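Local coordinates for virulence protein vsdE (Salmonella enterica, PDB 5LQ6), which is a cysteine hydrolase effector that suppresses immune responses and contributes to the virulence of the bacterium, at residues Phe116-Asp130 with Lys200-Tyr214. The protein carries 4 engineered substitutions. Numbering follows the deposited sequence. Where two conformers were deposited one is given.
Sequences FGHELNQSYSLNSID and KKHFSSSGEFYVRAY. Engineered in segment 116-130: Ser125 (natural residue Cys).
At the outer edge of the four-stranded antiparallel sheet, strand 209-212 is flanked by the extended linker joining helix 108-116 to helix 129-143, and Leu126 and Phe209 form an antiparallel hydrogen-bonded pair. Leu126 N donates to Phe209 O (2.8 Å), and Phe209 N to Leu126 O (2.9 Å). Further along, Ser123 N donates to Val211 O (2.8 Å), whereas Val211 N is met by the hydroxyl Ser123 OG (3.0 Å). OG stands between its own backbone N and carbonyl carbon (chi1 69°), from where it also donates to Tyr124 O; side chain thus replaces main chain in the pairing. Strand 147-157 bonds the other edge of 209-212, and the linker lines the sheet's outer edge without forming a regular strand, in a protein of the papain-like (clan CA) peptidase superfamily, consistent with a cysteine hydrolase. The Phe209 ring takes the backbone of Ser128 and Ile129 over one face, at the start of helix 129-143, and Leu126 CD1 touches Val211 CG2 on the side covered by Val132. The Gln122 amide lies nearly parallel to the Tyr210 ring (planes 7° apart), but its NE2 sits by Tyr210 CB (3.7 Å). Leu120 CB packs on the extended stem of Arg212, whose guanidinium forms salt bridges with Asp112 and Asp166. Phe116 CD1 lies over one face of the Tyr214 ring, 3.6 Å from Tyr214 CG, and His118 CE1 comes in at that ring's edge. A water donates to both Asn121 OD1 and Ala213 O. At the opposite end, Lys200 NZ forms a salt bridge with Asp130 OD1 (3.1 Å).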
loop_
_atom_site.group_PDB
_atom_site.type_symbol
_atom_site.label_atom_id
_atom_site.label_comp_id
_atom_site.label_asym_id
_atom_site.label_seq_id
_atom_site.Cartn_x
_atom_site.Cartn_y
_atom_site.Cartn_z
ATOM N N PHE A 116 4.745 0.339 11.020
ATOM C CA PHE A 116 4.337 -0.973 11.537
ATOM C C PHE A 116 5.207 -1.520 12.643
ATOM O O PHE A 116 4.757 -2.409 13.376
ATOM C CB PHE A 116 4.232 -2.015 10.401
ATOM C CG PHE A 116 3.332 -1.547 9.273
ATOM C CD1 PHE A 116 1.968 -1.527 9.450
ATOM C CD2 PHE A 116 3.903 -1.100 8.068
ATOM C CE1 PHE A 116 1.143 -1.045 8.392
ATOM C CE2 PHE A 116 3.074 -0.610 7.063
ATOM C CZ PHE A 116 1.740 -0.591 7.259
ATOM N N GLY A 117 6.407 -0.962 12.806
ATOM C CA GLY A 117 7.328 -1.430 13.824
ATOM C C GLY A 117 8.243 -2.543 13.403
ATOM O O GLY A 117 9.032 -3.073 14.250
ATOM N N HIS A 118 8.185 -2.937 12.134
ATOM C CA HIS A 118 9.066 -3.934 11.533
ATOM C C HIS A 118 8.840 -3.921 10.053
ATOM O O HIS A 118 7.800 -3.422 9.585
ATOM C CB HIS A 118 8.776 -5.342 12.121
ATOM C CG HIS A 118 7.366 -5.785 11.971
ATOM N ND1 HIS A 118 6.434 -5.682 12.984
ATOM C CD2 HIS A 118 6.723 -6.363 10.932
ATOM C CE1 HIS A 118 5.268 -6.135 12.549
ATOM N NE2 HIS A 118 5.427 -6.582 11.322
ATOM N N GLU A 119 9.815 -4.442 9.306
ATOM C CA GLU A 119 9.645 -4.661 7.863
ATOM C C GLU A 119 8.577 -5.701 7.638
ATOM O O GLU A 119 8.513 -6.674 8.364
ATOM C CB GLU A 119 10.934 -5.145 7.202
ATOM C CG GLU A 119 12.121 -4.266 7.456
ATOM C CD GLU A 119 13.312 -4.641 6.587
ATOM O OE1 GLU A 119 13.106 -5.013 5.395
ATOM O OE2 GLU A 119 14.449 -4.514 7.092
ATOM N N LEU A 120 7.695 -5.480 6.671
ATOM C CA LEU A 120 6.640 -6.453 6.384
ATOM C C LEU A 120 7.230 -7.574 5.509
ATOM O O LEU A 120 8.052 -7.329 4.670
ATOM C CB LEU A 120 5.469 -5.780 5.660
ATOM C CG LEU A 120 4.844 -4.575 6.341
ATOM C CD1 LEU A 120 3.666 -4.057 5.525
ATOM C CD2 LEU A 120 4.445 -4.935 7.784
ATOM N N ASN A 121 6.857 -8.795 5.781
ATOM C CA ASN A 121 7.454 -9.911 5.015
ATOM C C ASN A 121 6.851 -9.882 3.603
ATOM O O ASN A 121 5.675 -9.600 3.428
ATOM C CB ASN A 121 7.207 -11.279 5.662
ATOM C CG ASN A 121 5.734 -11.540 5.922
ATOM O OD1 ASN A 121 4.975 -10.610 6.156
ATOM N ND2 ASN A 121 5.329 -12.799 5.887
ATOM N N GLN A 122 7.705 -10.107 2.643
ATOM C CA GLN A 122 7.336 -10.023 1.248
ATOM C C GLN A 122 7.092 -11.412 0.682
ATOM O O GLN A 122 7.500 -12.432 1.233
ATOM C CB GLN A 122 8.450 -9.365 0.465
ATOM C CG GLN A 122 8.742 -7.951 0.854
ATOM C CD GLN A 122 9.249 -7.149 -0.314
ATOM O OE1 GLN A 122 10.303 -7.463 -0.857
ATOM N NE2 GLN A 122 8.471 -6.136 -0.748
ATOM N N SER A 123 6.418 -11.423 -0.444
ATOM C CA SER A 123 6.334 -12.566 -1.329
ATOM C C SER A 123 7.617 -12.710 -2.064
ATOM O O SER A 123 8.424 -11.808 -2.123
ATOM C CB SER A 123 5.214 -12.351 -2.353
ATOM O OG SER A 123 5.569 -11.328 -3.263
ATOM N N TYR A 124 7.735 -13.848 -2.760
ATOM C CA TYR A 124 8.711 -14.000 -3.828
ATOM C C TYR A 124 8.318 -13.054 -4.978
ATOM O O TYR A 124 7.180 -12.577 -5.032
ATOM C CB TYR A 124 8.705 -15.429 -4.358
ATOM C CG TYR A 124 9.136 -16.483 -3.392
ATOM C CD1 TYR A 124 10.361 -16.376 -2.717
ATOM C CD2 TYR A 124 8.363 -17.628 -3.202
ATOM C CE1 TYR A 124 10.792 -17.379 -1.852
ATOM C CE2 TYR A 124 8.771 -18.632 -2.334
ATOM C CZ TYR A 124 9.993 -18.508 -1.667
ATOM O OH TYR A 124 10.387 -19.523 -0.810
ATOM N N SER A 125 9.248 -12.796 -5.886
ATOM C CA SER A 125 8.996 -11.954 -7.030
ATOM C C SER A 125 7.936 -12.611 -7.928
ATOM O O SER A 125 7.965 -13.834 -8.162
ATOM C CB SER A 125 10.298 -11.714 -7.793
ATOM O OG SER A 125 10.079 -10.908 -8.924
ATOM N N LEU A 126 6.984 -11.816 -8.387
ATOM C CA LEU A 126 5.956 -12.228 -9.309
ATOM C C LEU A 126 6.165 -11.499 -10.644
ATOM O O LEU A 126 6.676 -10.362 -10.698
ATOM C CB LEU A 126 4.578 -11.877 -8.757
ATOM C CG LEU A 126 4.264 -12.630 -7.470
ATOM C CD1 LEU A 126 3.073 -12.049 -6.725
ATOM C CD2 LEU A 126 3.974 -14.107 -7.700
ATOM N N ASN A 127 5.786 -12.112 -11.774
ATOM C CA ASN A 127 6.186 -11.588 -13.036
ATOM C C ASN A 127 5.163 -10.749 -13.772
ATOM O O ASN A 127 5.436 -10.239 -14.866
ATOM C CB ASN A 127 6.532 -12.752 -13.967
ATOM C CG ASN A 127 7.749 -13.496 -13.529
ATOM O OD1 ASN A 127 8.716 -12.881 -13.106
ATOM N ND2 ASN A 127 7.729 -14.815 -13.655
ATOM N N SER A 128 3.958 -10.557 -13.215
ATOM C CA SER A 128 2.932 -9.800 -13.876
ATOM C C SER A 128 1.880 -9.388 -12.865
ATOM O O SER A 128 1.709 -10.010 -11.815
ATOM C CB SER A 128 2.271 -10.608 -15.036
ATOM O OG SER A 128 1.536 -11.650 -14.489
ATOM N N ILE A 129 1.157 -8.327 -13.189
ATOM C CA ILE A 129 0.032 -7.904 -12.348
ATOM C C ILE A 129 -1.063 -8.950 -12.333
ATOM O O ILE A 129 -1.735 -9.153 -11.354
ATOM C CB ILE A 129 -0.379 -6.464 -12.761
ATOM C CG1 ILE A 129 -1.238 -5.803 -11.658
ATOM C CG2 ILE A 129 -1.095 -6.496 -14.053
ATOM C CD1 ILE A 129 -0.465 -5.484 -10.434
ATOM N N ASP A 130 -1.203 -9.727 -13.417
ATOM C CA ASP A 130 -2.127 -10.829 -13.438
ATOM C C ASP A 130 -1.790 -11.882 -12.414
ATOM O O ASP A 130 -2.642 -12.467 -11.738
ATOM C CB ASP A 130 -2.143 -11.467 -14.856
ATOM C CG ASP A 130 -2.295 -10.429 -15.941
ATOM O OD1 ASP A 130 -1.262 -9.706 -16.282
ATOM O OD2 ASP A 130 -3.452 -10.299 -16.364
ATOM N N LYS A 200 -2.586 -2.352 -15.908
ATOM C CA LYS A 200 -1.667 -3.059 -16.827
ATOM C C LYS A 200 -1.051 -2.123 -17.861
ATOM O O LYS A 200 0.073 -2.399 -18.334
ATOM C CB LYS A 200 -2.372 -4.197 -17.568
ATOM C CG LYS A 200 -2.633 -5.419 -16.731
ATOM C CD LYS A 200 -3.187 -6.603 -17.504
ATOM C CE LYS A 200 -2.079 -7.245 -18.330
ATOM N NZ LYS A 200 -2.542 -8.543 -18.860
ATOM N N LYS A 201 -1.726 -1.031 -18.207
ATOM C CA LYS A 201 -1.189 -0.016 -19.127
ATOM C C LYS A 201 0.086 0.592 -18.636
ATOM O O LYS A 201 0.876 1.074 -19.432
ATOM C CB LYS A 201 -2.199 1.120 -19.375
ATOM C CG LYS A 201 -3.525 0.684 -19.972
ATOM C CD LYS A 201 -3.402 -0.113 -21.228
ATOM C CE LYS A 201 -4.793 -0.392 -21.827
ATOM N NZ LYS A 201 -5.795 0.690 -21.518
ATOM N N HIS A 202 0.321 0.547 -17.323
ATOM C CA HIS A 202 1.495 1.161 -16.731
ATOM C C HIS A 202 2.676 0.197 -16.646
ATOM O O HIS A 202 3.709 0.580 -16.077
ATOM C CB HIS A 202 1.189 1.715 -15.355
ATOM C CG HIS A 202 0.047 2.650 -15.344
ATOM N ND1 HIS A 202 0.029 3.779 -16.132
ATOM C CD2 HIS A 202 -1.105 2.654 -14.632
ATOM C CE1 HIS A 202 -1.112 4.412 -15.940
ATOM N NE2 HIS A 202 -1.797 3.760 -15.023
ATOM N N PHE A 203 2.552 -0.988 -17.231
ATOM C CA PHE A 203 3.687 -1.940 -17.272
ATOM C C PHE A 203 3.962 -2.450 -18.677
ATOM O O PHE A 203 3.049 -2.676 -19.449
ATOM C CB PHE A 203 3.407 -3.099 -16.324
ATOM C CG PHE A 203 3.182 -2.664 -14.921
ATOM C CD1 PHE A 203 4.267 -2.335 -14.104
ATOM C CD2 PHE A 203 1.910 -2.573 -14.428
ATOM C CE1 PHE A 203 4.056 -1.948 -12.820
ATOM C CE2 PHE A 203 1.694 -2.143 -13.111
ATOM C CZ PHE A 203 2.770 -1.799 -12.345
ATOM N N SER A 204 5.255 -2.606 -19.005
ATOM C CA SER A 204 5.688 -3.531 -20.088
ATOM C C SER A 204 6.114 -4.865 -19.457
ATOM O O SER A 204 5.953 -5.088 -18.235
ATOM C CB SER A 204 6.868 -2.959 -20.868
ATOM O OG SER A 204 8.083 -3.258 -20.189
ATOM N N SER A 205 6.677 -5.754 -20.274
ATOM C CA SER A 205 7.135 -7.065 -19.788
ATOM C C SER A 205 8.319 -6.925 -18.827
ATOM O O SER A 205 8.570 -7.791 -18.011
ATOM C CB SER A 205 7.512 -7.989 -20.974
ATOM O OG SER A 205 6.501 -7.976 -21.978
ATOM N N SER A 206 9.070 -5.848 -18.949
ATOM C CA SER A 206 10.095 -5.543 -17.965
ATOM C C SER A 206 9.394 -5.469 -16.626
ATOM O O SER A 206 8.424 -4.731 -16.494
ATOM C CB SER A 206 10.781 -4.204 -18.283
ATOM O OG SER A 206 9.906 -3.097 -18.092
ATOM N N GLY A 207 9.833 -6.258 -15.658
ATOM C CA GLY A 207 9.469 -6.007 -14.282
ATOM C C GLY A 207 8.991 -7.116 -13.372
ATOM O O GLY A 207 8.202 -8.003 -13.761
ATOM N N GLU A 208 9.471 -6.997 -12.137
ATOM C CA GLU A 208 9.045 -7.789 -11.035
ATOM C C GLU A 208 7.942 -7.035 -10.202
ATOM O O GLU A 208 7.770 -5.802 -10.230
ATOM C CB GLU A 208 10.223 -8.049 -10.108
ATOM C CG GLU A 208 11.565 -8.416 -10.720
ATOM C CD GLU A 208 12.709 -7.974 -9.816
ATOM O OE1 GLU A 208 12.692 -8.343 -8.625
ATOM O OE2 GLU A 208 13.612 -7.244 -10.284
ATOM N N PHE A 209 7.179 -7.827 -9.479
ATOM C CA PHE A 209 6.219 -7.366 -8.520
ATOM C C PHE A 209 6.436 -8.125 -7.214
ATOM O O PHE A 209 6.776 -9.302 -7.206
ATOM C CB PHE A 209 4.813 -7.669 -9.020
ATOM C CG PHE A 209 4.439 -6.953 -10.291
ATOM C CD1 PHE A 209 4.887 -7.432 -11.489
ATOM C CD2 PHE A 209 3.677 -5.791 -10.259
ATOM C CE1 PHE A 209 4.576 -6.809 -12.684
ATOM C CE2 PHE A 209 3.340 -5.160 -11.484
ATOM C CZ PHE A 209 3.830 -5.673 -12.666
ATOM N N TYR A 210 6.135 -7.469 -6.096
ATOM C CA TYR A 210 6.185 -8.091 -4.780
ATOM C C TYR A 210 4.976 -7.679 -4.004
ATOM O O TYR A 210 4.488 -6.598 -4.200
ATOM C CB TYR A 210 7.410 -7.635 -3.986
ATOM C CG TYR A 210 8.714 -7.988 -4.617
ATOM C CD1 TYR A 210 9.252 -7.211 -5.611
ATOM C CD2 TYR A 210 9.348 -9.133 -4.257
ATOM C CE1 TYR A 210 10.455 -7.544 -6.236
ATOM C CE2 TYR A 210 10.572 -9.477 -4.857
ATOM C CZ TYR A 210 11.085 -8.689 -5.847
ATOM O OH TYR A 210 12.289 -9.051 -6.437
ATOM N N VAL A 211 4.467 -8.581 -3.166
ATOM C CA VAL A 211 3.312 -8.340 -2.329
ATOM C C VAL A 211 3.743 -8.437 -0.883
ATOM O O VAL A 211 4.490 -9.341 -0.534
ATOM C CB VAL A 211 2.237 -9.404 -2.628
ATOM C CG1 VAL A 211 0.936 -9.132 -1.884
ATOM C CG2 VAL A 211 1.976 -9.482 -4.145
ATOM N N ARG A 212 3.326 -7.505 -0.034
ATOM C CA ARG A 212 3.598 -7.600 1.394
ATOM C C ARG A 212 2.351 -7.174 2.175
ATOM O O ARG A 212 1.464 -6.513 1.637
ATOM C CB ARG A 212 4.820 -6.806 1.815
ATOM C CG ARG A 212 4.695 -5.305 1.778
ATOM C CD ARG A 212 6.103 -4.672 1.943
ATOM N NE ARG A 212 6.071 -3.294 2.461
ATOM C CZ ARG A 212 5.862 -2.198 1.729
ATOM N NH1 ARG A 212 5.704 -2.245 0.430
ATOM N NH2 ARG A 212 5.862 -1.013 2.325
ATOM N N ALA A 213 2.303 -7.540 3.436
ATOM C CA ALA A 213 1.165 -7.237 4.278
ATOM C C ALA A 213 1.503 -7.297 5.744
ATOM O O ALA A 213 2.366 -8.112 6.145
ATOM C CB ALA A 213 0.028 -8.143 3.975
ATOM N N TYR A 214 0.842 -6.470 6.507
ATOM C CA TYR A 214 1.005 -6.414 7.953
ATOM C C TYR A 214 0.190 -7.503 8.580
ATOM O O TYR A 214 -0.967 -7.637 8.269
ATOM C CB TYR A 214 0.513 -5.037 8.470
ATOM C CG TYR A 214 0.556 -4.844 9.961
ATOM C CD1 TYR A 214 1.738 -5.007 10.671
ATOM C CD2 TYR A 214 -0.583 -4.469 10.651
ATOM C CE1 TYR A 214 1.780 -4.796 12.048
ATOM C CE2 TYR A 214 -0.552 -4.265 12.023
ATOM C CZ TYR A 214 0.629 -4.449 12.709
ATOM O OH TYR A 214 0.620 -4.265 14.092
HETATM O O HOH W 1 4.402 -8.709 7.784
HETATM O O HOH W 2 6.706 -8.637 -16.192
#